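Local coordinates for mitochondrial dynamics protein MID49 (Mus musculus, PDB 4WOY), which acts as a mitochondrial outer-membrane receptor that recruits the dynamin-related fission protein Drp1 (DNM1L) and regulates its GTPase activity, at residues E131-R134 / K135-A139. The protein carries 1 engineered substitution. Sequence-based numbering, arbitrary orientation.
Sequences ELLR and KALSA
Four successive i to i+4 backbone bonds join residues 131-134 to 135-139 in one unbroken helix: Lys135 N to Glu131 O, Ala136 N to Leu132 O, Leu137 N to Leu133 O and Ser138 N to Arg134 O. The shortest, Leu137 N to Leu133 O at 2.8 Å, links the two leucines whose side chains also meet one turn apart. Leu133 CD1 lies 4.0 Å from Leu137 CG, and the two side chains cross at a slant. Their first torsions bring them together: Leu133 swings its CG anti to the backbone N (chi1 -170°), which carries its end toward the following turn, whereas Leu137 sets CG anti to its carbonyl carbon (chi1 -77°), back beside the Leu133 carbonyl. There Leu137 CG comes within 3.2 Å of Leu133 O, so the peptide oxygen is flanked by the methine of Leu137 as well as bonded to an amide.

Lys135 touches the preceding turn with its base, its CB lying 3.4 Å from Glu131 O, and the rest of the chain then leads outward, away from the helix. Arg134 NH1 makes a weak hydrogen bond to Ser160 O.

Both leucines pack on Val178 of strand 173-182, while Ala136 touches Tyr38 and Leu137 touches Leu35, both of helix 18-42. Polar residues Glu131, Lys135 and Ser138 are exposed. Such a division of faces gives this part of helix 126-139 an amphipathic character, joined by its apolar side to the mixed sheet of the nucleotidyltransferase-like domain.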
# COMPACT_ATOMS: atom_id res chain seq x y z
N GLU A 131 5.25 -7.19 -17.09
CA GLU A 131 4.70 -7.65 -18.37
C GLU A 131 4.29 -9.14 -18.30
O GLU A 131 3.24 -9.53 -18.80
CB GLU A 131 5.74 -7.50 -19.50
CG GLU A 131 6.24 -6.10 -19.78
CD GLU A 131 7.35 -6.08 -20.84
OE1 GLU A 131 8.04 -7.12 -20.98
OE2 GLU A 131 7.56 -5.03 -21.50
N LEU A 132 5.13 -9.96 -17.68
CA LEU A 132 4.87 -11.38 -17.59
C LEU A 132 3.63 -11.68 -16.77
O LEU A 132 2.79 -12.44 -17.18
CB LEU A 132 6.06 -12.12 -16.98
CG LEU A 132 5.84 -13.64 -16.88
CD1 LEU A 132 6.10 -14.31 -18.20
CD2 LEU A 132 6.68 -14.24 -15.77
N LEU A 133 3.52 -11.09 -15.60
CA LEU A 133 2.38 -11.36 -14.74
C LEU A 133 1.08 -10.75 -15.28
O LEU A 133 0.01 -11.35 -15.13
CB LEU A 133 2.65 -10.86 -13.32
CG LEU A 133 1.64 -11.28 -12.26
CD1 LEU A 133 1.30 -12.79 -12.28
CD2 LEU A 133 2.15 -10.83 -10.91
N ARG A 134 1.17 -9.59 -15.93
CA ARG A 134 0.00 -8.97 -16.53
C ARG A 134 -0.56 -9.89 -17.61
O ARG A 134 -1.78 -10.05 -17.73
CB ARG A 134 0.34 -7.59 -17.11
CG ARG A 134 -0.90 -6.81 -17.63
CD ARG A 134 -0.69 -5.30 -17.57
NE ARG A 134 0.65 -4.98 -18.03
CZ ARG A 134 1.52 -4.25 -17.35
NH1 ARG A 134 1.18 -3.73 -16.17
NH2 ARG A 134 2.73 -4.03 -17.86
N LYS A 135 0.33 -10.48 -18.39
CA LYS A 135 -0.07 -11.38 -19.46
C LYS A 135 -0.70 -12.66 -18.91
O LYS A 135 -1.72 -13.11 -19.41
CB LYS A 135 1.14 -11.74 -20.33
CG LYS A 135 0.77 -12.50 -21.60
CD LYS A 135 1.99 -12.79 -22.49
CE LYS A 135 2.22 -11.69 -23.53
NZ LYS A 135 3.27 -12.04 -24.52
N ALA A 136 -0.12 -13.21 -17.85
CA ALA A 136 -0.66 -14.42 -17.21
C ALA A 136 -2.02 -14.17 -16.55
O ALA A 136 -2.93 -14.99 -16.64
CB ALA A 136 0.33 -14.95 -16.17
N LEU A 137 -2.15 -13.03 -15.89
CA LEU A 137 -3.38 -12.70 -15.20
C LEU A 137 -4.50 -12.52 -16.22
O LEU A 137 -5.60 -13.07 -16.06
CB LEU A 137 -3.21 -11.41 -14.40
CG LEU A 137 -2.43 -11.50 -13.09
CD1 LEU A 137 -2.47 -10.15 -12.39
CD2 LEU A 137 -2.92 -12.59 -12.18
N SER A 138 -4.20 -11.78 -17.28
CA SER A 138 -5.24 -11.33 -18.20
C SER A 138 -5.58 -12.33 -19.29
O SER A 138 -6.70 -12.35 -19.80
CB SER A 138 -4.80 -10.01 -18.84
OG SER A 138 -5.90 -9.37 -19.46
N ALA A 139 -4.63 -13.17 -19.67
CA ALA A 139 -4.87 -14.07 -20.78
C ALA A 139 -4.68 -15.56 -20.45
O ALA A 139 -5.01 -16.43 -21.25
CB ALA A 139 -3.97 -13.67 -21.96